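Local coordinates for protein metallocarboxypeptidase (PDB 3DWC) that probably releases C-terminal amino acids of many kinds, though not proline, from peptides as a metal-dependent carboxypeptidase of the M32 family, at residues B[296-299]-B[300-304]; B[459-462]-B[463-467]; B[272-275]-B[276-280]. All blocks are in the same frame, centred on the assembly; numbering follows the deposited sequence.

In the fold
Two pieces of helix and one helix end pack together beside the cobalt site. Interaction 3 closes the helix that carries His-267, Glu-268 and His-271 of the HExxH motif, and interaction 1 lies on the next helix, which adds Glu-298 as the third protein ligand of the metal. The two are tied by His-297 NE2 to Glu-275 OE1 at 2.7 Å. Interaction 2 is joined to interaction 1 where Gln-300 OE1 takes Trp-467 NE1 at 3.0 Å and Gln-462 NE2 at 3.1 Å, and to interaction 3 where Gly-279 N lies 3.0 Å from Trp-467 O. It also borders a bound alanine, about 4 Å from the side chain of Ala-460. Centres of the contacts are 10 to 12 Å apart.

Interaction 1: residues B[296-299]-B[300-304]; sequences VHEG and QSLFA. With CO (cobalt (II) ion), chain Q.
Ser-301 turns its hydroxyl back onto Glu-298, one turn earlier on the same helix. With chi1 at 53°, OG lies between the backbone N and the carbonyl carbon of its own residue; from there it donates to Glu-298 O at 2.8 Å and sits 2.9 Å from Glu-298 OE2. Leu-302 N reaches that same carbonyl oxygen from the same face of its plane. A small hydroxyl suits this spot, since it fits between backbone and carboxylate. The Glu-298 chain leads from the helix to the cobalt, its CG anti to the backbone N (chi1 -174°), and OE2 binds the metal at 2.2 Å beside His-267 and His-271.

Packing is tight on the inner flank. Gln-300 folds back so that NE2 meets Val-296 O at 3.3 Å, while Gln-300 N approaches that oxygen from the opposite face. Gln-300 NE2 also packs 3.6 Å from Gly-299 C, at a point where the helix carries no side chain. The metal side is the wetter one: three waters complete the cobalt shell, and Leu-302, partly exposed, crosses Glu-298 with CD1 3.6 Å from CG.

Around helix 294-309, helix 259-276 brings His-267, His-271 and Tyr-274; helix 456-467 receives Val-296 and Phe-303 and, through Trp-467, holds the Gln-300 amide oxygen; helix 421-441 adds Leu-433 and Met-434.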
loop_
_atom_site.group_PDB
_atom_site.type_symbol
_atom_site.label_atom_id
_atom_site.label_comp_id
_atom_site.label_asym_id
_atom_site.label_seq_id
_atom_site.Cartn_x
_atom_site.Cartn_y
_atom_site.Cartn_z
ATOM N N VAL B 296 13.850 23.246 7.018
ATOM C CA VAL B 296 14.417 23.081 5.685
ATOM C C VAL B 296 13.413 22.431 4.724
ATOM O O VAL B 296 13.254 22.921 3.621
ATOM C CB VAL B 296 15.807 22.379 5.699
ATOM C CG1 VAL B 296 16.320 22.166 4.259
ATOM C CG2 VAL B 296 16.768 23.182 6.554
ATOM N N HIS B 297 12.622 21.463 5.185
ATOM C CA HIS B 297 11.625 20.804 4.320
ATOM C C HIS B 297 10.531 21.783 3.879
ATOM O O HIS B 297 10.237 21.922 2.673
ATOM C CB HIS B 297 11.020 19.600 5.040
ATOM C CG HIS B 297 10.878 18.401 4.173
ATOM N ND1 HIS B 297 10.334 18.465 2.911
ATOM C CD2 HIS B 297 11.331 17.138 4.328
ATOM C CE1 HIS B 297 10.370 17.266 2.360
ATOM N NE2 HIS B 297 10.976 16.440 3.201
ATOM N N GLU B 298 9.957 22.497 4.848
ATOM C CA GLU B 298 8.888 23.467 4.584
ATOM C C GLU B 298 9.457 24.654 3.811
ATOM O O GLU B 298 8.725 25.327 3.091
ATOM C CB GLU B 298 8.210 23.901 5.910
ATOM C CG GLU B 298 7.006 24.790 5.724
ATOM C CD GLU B 298 5.774 24.057 5.185
ATOM O OE1 GLU B 298 4.668 24.658 5.201
ATOM O OE2 GLU B 298 5.891 22.890 4.788
ATOM N N GLY B 299 10.779 24.858 3.881
ATOM C CA GLY B 299 11.447 25.806 3.006
ATOM C C GLY B 299 11.410 25.430 1.534
ATOM O O GLY B 299 11.330 26.299 0.642
ATOM N N GLN B 300 11.501 24.144 1.257
ATOM C CA GLN B 300 11.289 23.631 -0.074
ATOM C C GLN B 300 9.829 23.668 -0.537
ATOM O O GLN B 300 9.552 24.010 -1.688
ATOM C CB GLN B 300 11.857 22.216 -0.172
ATOM C CG GLN B 300 13.336 22.069 0.293
ATOM C CD GLN B 300 14.268 23.185 -0.115
ATOM O OE1 GLN B 300 14.611 23.342 -1.294
ATOM N NE2 GLN B 300 14.664 24.001 0.862
ATOM N N SER B 301 8.877 23.316 0.308
ATOM C CA SER B 301 7.488 23.397 -0.126
ATOM C C SER B 301 7.103 24.847 -0.433
ATOM O O SER B 301 6.372 25.162 -1.405
ATOM C CB SER B 301 6.594 22.817 0.954
ATOM O OG SER B 301 6.890 23.449 2.171
ATOM N N LEU B 302 7.540 25.739 0.435
ATOM C CA LEU B 302 7.163 27.156 0.331
ATOM C C LEU B 302 7.957 27.921 -0.703
ATOM O O LEU B 302 7.503 28.924 -1.253
ATOM C CB LEU B 302 7.212 27.832 1.693
ATOM C CG LEU B 302 6.181 27.292 2.688
ATOM C CD1 LEU B 302 6.407 27.911 4.070
ATOM C CD2 LEU B 302 4.762 27.521 2.240
ATOM N N PHE B 303 9.132 27.454 -1.005
ATOM C CA PHE B 303 9.837 27.963 -2.172
ATOM C C PHE B 303 8.996 27.743 -3.445
ATOM O O PHE B 303 8.783 28.666 -4.252
ATOM C CB PHE B 303 11.177 27.260 -2.259
ATOM C CG PHE B 303 12.092 27.844 -3.283
ATOM C CD1 PHE B 303 13.015 28.789 -2.938
ATOM C CD2 PHE B 303 12.014 27.425 -4.599
ATOM C CE1 PHE B 303 13.885 29.319 -3.896
ATOM C CE2 PHE B 303 12.907 27.903 -5.570
ATOM C CZ PHE B 303 13.836 28.876 -5.213
ATOM N N ALA B 304 8.456 26.526 -3.574
ATOM C CA ALA B 304 7.576 26.182 -4.677
ATOM C C ALA B 304 6.291 26.981 -4.640
ATOM O O ALA B 304 5.957 27.684 -5.583
ATOM C CB ALA B 304 7.252 24.608 -4.710
HETATM CO CO CO Q . 4.362 21.501 4.038
HETATM O O HOH W 1 3.294 22.377 5.192
HETATM O O HOH W 2 2.607 20.123 3.694
HETATM O O HOH W 3 4.407 20.409 5.924
#

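Interaction 2: residues B[459-462]-B[463-467]; sequences LAKQ and NEKIW
From Leu-459 to Lys-465 the backbone is ordinary alpha helix, with Lys-465 N to Lys-461 O at 2.9 Å, but the last turn widens to a pi-type turn in which Gln-462 O accepts from both Ile-466 N and Trp-467 N, the second bond 3.0 Å long and nearly straight at 165°. Five residues apart, Gln-462 and Trp-467 consequently lie close enough for the glutamine's CB to rest on the ring. Gln-462 CB sits over one face of the indole, 3.9 Å from the centroid of its six-membered ring, as a CH-pi contact. The side chain then runs on extended from CG, and its amide, turned 58° from the ring plane, brings CD to within 3.6 Å of Trp-467 CZ2. The neighbouring atom of the same benzene ring, CH2, is 4.2 Å from Leu-459 CD2.

Such a pi-type turn ends helix 456-467, which starts at Gly-456 of the glycine-binding pocket, and it leaves the tryptophan facing the helices of the metal site. A glutamine and a tryptophan suit the place: each offers a flat or aliphatic surface for the contact and an N-H that is taken up by Gln-300 OE1. Tyr-274 of helix 259-276 also meets the indole ring.

On another flank, two lysines one turn apart use their methylenes. Lys-465 CG passes 3.2 Å from Lys-461 O, and its CE touches Lys-461 CD at 4.0 Å. Their ammonium groups are both paired with Glu-440 of helix 421-441, which would offset their like charge; Lys-465 NZ also donates to Ala-482 O. Exposed Glu-464 adds a long salt bridge to Lys-465, OE2 to NZ 3.8 Å.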
loop_
_atom_site.group_PDB
_atom_site.type_symbol
_atom_site.label_atom_id
_atom_site.label_comp_id
_atom_site.label_asym_id
_atom_site.label_seq_id
_atom_site.Cartn_x
_atom_site.Cartn_y
_atom_site.Cartn_z
ATOM N N LEU B 459 15.459 24.841 -10.257
ATOM C CA LEU B 459 15.446 23.565 -9.562
ATOM C C LEU B 459 16.877 23.065 -9.400
ATOM O O LEU B 459 17.200 22.503 -8.369
ATOM C CB LEU B 459 14.569 22.505 -10.281
ATOM C CG LEU B 459 13.101 22.881 -10.534
ATOM C CD1 LEU B 459 12.424 21.885 -11.454
ATOM C CD2 LEU B 459 12.368 23.034 -9.172
ATOM N N ALA B 460 17.746 23.317 -10.386
ATOM C CA ALA B 460 19.129 22.899 -10.287
ATOM C C ALA B 460 19.881 23.569 -9.143
ATOM O O ALA B 460 20.670 22.931 -8.449
ATOM C CB ALA B 460 19.875 23.122 -11.595
ATOM N N LYS B 461 19.631 24.849 -8.939
ATOM C CA LYS B 461 20.222 25.576 -7.784
ATOM C C LYS B 461 19.739 25.005 -6.453
ATOM O O LYS B 461 20.511 24.897 -5.508
ATOM C CB LYS B 461 19.841 27.052 -7.802
ATOM C CG LYS B 461 20.529 27.898 -8.800
ATOM C CD LYS B 461 21.996 28.186 -8.400
ATOM C CE LYS B 461 22.756 28.893 -9.544
ATOM N NZ LYS B 461 24.150 29.247 -9.144
ATOM N N GLN B 462 18.462 24.676 -6.377
ATOM C CA GLN B 462 17.895 24.020 -5.156
ATOM C C GLN B 462 18.562 22.656 -4.872
ATOM O O GLN B 462 18.819 22.281 -3.725
ATOM C CB GLN B 462 16.412 23.776 -5.303
ATOM C CG GLN B 462 15.525 25.001 -5.124
ATOM C CD GLN B 462 14.083 24.663 -5.165
ATOM O OE1 GLN B 462 13.462 24.648 -6.262
ATOM N NE2 GLN B 462 13.472 24.441 -3.958
ATOM N N ASN B 463 18.850 21.942 -5.949
ATOM C CA ASN B 463 19.396 20.616 -5.856
ATOM C C ASN B 463 20.810 20.724 -5.365
ATOM O O ASN B 463 21.203 19.991 -4.454
ATOM C CB ASN B 463 19.288 19.919 -7.206
ATOM C CG ASN B 463 19.706 18.421 -7.170
ATOM O OD1 ASN B 463 19.400 17.683 -6.242
ATOM N ND2 ASN B 463 20.388 17.991 -8.221
ATOM N N GLU B 464 21.569 21.641 -5.955
ATOM C CA GLU B 464 22.939 21.870 -5.576
ATOM C C GLU B 464 23.038 22.376 -4.147
ATOM O O GLU B 464 23.880 21.924 -3.389
ATOM C CB GLU B 464 23.670 22.856 -6.553
ATOM C CG GLU B 464 24.687 23.838 -5.820
ATOM C CD GLU B 464 25.096 25.047 -6.668
ATOM O OE1 GLU B 464 25.522 24.804 -7.838
ATOM O OE2 GLU B 464 25.036 26.234 -6.168
ATOM N N LYS B 465 22.240 23.371 -3.819
ATOM C CA LYS B 465 22.384 24.059 -2.541
ATOM C C LYS B 465 21.848 23.292 -1.353
ATOM O O LYS B 465 22.393 23.395 -0.250
ATOM C CB LYS B 465 21.729 25.456 -2.568
ATOM C CG LYS B 465 22.479 26.431 -3.429
ATOM C CD LYS B 465 21.694 27.758 -3.634
ATOM C CE LYS B 465 22.513 28.703 -4.500
ATOM N NZ LYS B 465 23.892 29.016 -3.915
ATOM N N ILE B 466 20.781 22.543 -1.575
ATOM C CA ILE B 466 20.075 21.924 -0.501
ATOM C C ILE B 466 19.940 20.423 -0.703
ATOM O O ILE B 466 20.426 19.650 0.126
ATOM C CB ILE B 466 18.664 22.523 -0.290
ATOM C CG1 ILE B 466 18.748 24.045 -0.065
ATOM C CG2 ILE B 466 17.978 21.798 0.866
ATOM C CD1 ILE B 466 19.576 24.458 1.175
ATOM N N TRP B 467 19.261 20.007 -1.770
ATOM C CA TRP B 467 18.774 18.617 -1.820
ATOM C C TRP B 467 19.899 17.609 -1.778
ATOM O O TRP B 467 19.803 16.629 -1.081
ATOM C CB TRP B 467 17.797 18.329 -2.976
ATOM C CG TRP B 467 16.703 19.316 -3.200
ATOM C CD1 TRP B 467 16.122 20.120 -2.277
ATOM C CD2 TRP B 467 16.017 19.549 -4.425
ATOM N NE1 TRP B 467 15.116 20.868 -2.861
ATOM C CE2 TRP B 467 15.058 20.544 -4.192
ATOM C CE3 TRP B 467 16.155 19.041 -5.721
ATOM C CZ2 TRP B 467 14.231 21.028 -5.196
ATOM C CZ3 TRP B 467 15.349 19.557 -6.732
ATOM C CH2 TRP B 467 14.414 20.532 -6.463
#

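Interaction 3: residues B[272-275]-B[276-280]; sequences AKYE and QNCGP
Lys-273 O is gripped twice by Asn-277: the side-chain ND2 comes in at 2.9 Å along an almost straight N-H (167°), in the carbonyl plane and on a lone pair, while the backbone N adds a weak bond. With CG beside its own backbone N (chi1 -63°), the asparagine folds its amide back over the preceding turn, and Lys-273 O lies within 3° of the plane of the asparagine amide. Asn-277 ND2 also donates to water 4, 3.0 Å away. That water also accepts from Lys-273 NZ at 2.7 Å and donates to Gln-276 OE1 at 2.8 Å, so one solvent molecule joins three side chains. Two bends in the lysine chain, at chi2 and chi3, curl its ammonium group round beside the asparagine.

Here helix 259-276, which bears the HExxH motif and its two cobalt-binding histidines, comes to its end. Gln-276 N still makes the regular bond to Ala-272 O, but Asn-277 has left helical angles, and its N reaches Tyr-274 O from above the carbonyl plane. Asparagine suits such a place because its short amide can take up a carbonyl of the last turn. Beyond it, Cys-278 N makes a weak bond to Glu-275 O, and its SG lies obliquely to the Tyr-274 ring, 5.2 Å from the centroid.

The tyrosine hydroxyl bonds Arg-292 N. Glu-275 carries its carboxylate between Lys-244, a salt bridge, and His-297, and Gln-276 NE2 is held by Asp-226 O.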
loop_
_atom_site.group_PDB
_atom_site.type_symbol
_atom_site.label_atom_id
_atom_site.label_comp_id
_atom_site.label_asym_id
_atom_site.label_seq_id
_atom_site.Cartn_x
_atom_site.Cartn_y
_atom_site.Cartn_z
ATOM N N ALA B 272 8.230 16.964 -2.306
ATOM C CA ALA B 272 8.583 15.794 -3.109
ATOM C C ALA B 272 9.917 15.919 -3.795
ATOM O O ALA B 272 10.680 14.934 -3.880
ATOM C CB ALA B 272 7.489 15.513 -4.165
ATOM N N LYS B 273 10.202 17.101 -4.320
ATOM C CA LYS B 273 11.465 17.296 -5.059
ATOM C C LYS B 273 12.634 17.116 -4.117
ATOM O O LYS B 273 13.681 16.589 -4.498
ATOM C CB LYS B 273 11.520 18.691 -5.683
ATOM C CG LYS B 273 10.499 18.942 -6.857
ATOM C CD LYS B 273 10.750 18.037 -8.080
ATOM C CE LYS B 273 12.070 18.411 -8.821
ATOM N NZ LYS B 273 12.325 17.504 -9.976
ATOM N N TYR B 274 12.474 17.538 -2.876
ATOM C CA TYR B 274 13.513 17.325 -1.880
ATOM C C TYR B 274 13.717 15.822 -1.643
ATOM O O TYR B 274 14.852 15.302 -1.780
ATOM C CB TYR B 274 13.168 18.076 -0.596
ATOM C CG TYR B 274 14.237 18.249 0.471
ATOM C CD1 TYR B 274 15.562 17.866 0.294
ATOM C CD2 TYR B 274 13.905 18.846 1.658
ATOM C CE1 TYR B 274 16.538 18.097 1.348
ATOM C CE2 TYR B 274 14.841 19.044 2.697
ATOM C CZ TYR B 274 16.154 18.677 2.514
ATOM O OH TYR B 274 17.049 18.912 3.524
ATOM N N GLU B 275 12.614 15.127 -1.346
ATOM C CA GLU B 275 12.639 13.682 -1.115
ATOM C C GLU B 275 13.213 12.893 -2.310
ATOM O O GLU B 275 14.058 11.995 -2.105
ATOM C CB GLU B 275 11.244 13.181 -0.706
ATOM C CG GLU B 275 10.776 13.734 0.659
ATOM C CD GLU B 275 11.621 13.201 1.819
ATOM O OE1 GLU B 275 11.906 13.925 2.801
ATOM O OE2 GLU B 275 12.029 12.037 1.742
ATOM N N GLN B 276 12.834 13.251 -3.552
ATOM C CA GLN B 276 13.245 12.490 -4.734
ATOM C C GLN B 276 14.693 12.701 -5.083
ATOM O O GLN B 276 15.267 11.908 -5.855
ATOM C CB GLN B 276 12.418 12.879 -5.997
ATOM C CG GLN B 276 10.967 12.425 -5.959
ATOM C CD GLN B 276 10.302 12.460 -7.320
ATOM O OE1 GLN B 276 10.559 13.370 -8.166
ATOM N NE2 GLN B 276 9.487 11.425 -7.583
ATOM N N ASN B 277 15.258 13.814 -4.602
ATOM C CA ASN B 277 16.625 14.159 -4.882
ATOM C C ASN B 277 17.520 14.237 -3.669
ATOM O O ASN B 277 18.612 14.815 -3.757
ATOM C CB ASN B 277 16.673 15.462 -5.656
ATOM C CG ASN B 277 15.996 15.337 -6.977
ATOM O OD1 ASN B 277 16.600 14.847 -7.927
ATOM N ND2 ASN B 277 14.718 15.702 -7.035
ATOM N N CYS B 278 17.111 13.606 -2.575
ATOM C CA CYS B 278 17.850 13.725 -1.331
ATOM C C CYS B 278 19.157 12.956 -1.413
ATOM O O CYS B 278 19.156 11.757 -1.657
ATOM C CB CYS B 278 16.998 13.276 -0.121
ATOM S SG CYS B 278 17.669 13.847 1.457
ATOM N N GLY B 279 20.279 13.636 -1.202
ATOM C CA GLY B 279 21.551 12.941 -0.997
ATOM C C GLY B 279 21.997 12.864 0.448
ATOM O O GLY B 279 21.250 13.155 1.346
ATOM N N PRO B 280 23.260 12.511 0.698
ATOM C CA PRO B 280 24.300 12.279 -0.278
ATOM C C PRO B 280 24.203 10.933 -1.014
ATOM O O PRO B 280 23.828 9.935 -0.456
ATOM C CB PRO B 280 25.607 12.401 0.544
ATOM C CG PRO B 280 25.232 12.188 1.959
ATOM C CD PRO B 280 23.733 12.329 2.086
HETATM O O HOH W 4 12.635 15.032 -9.027
#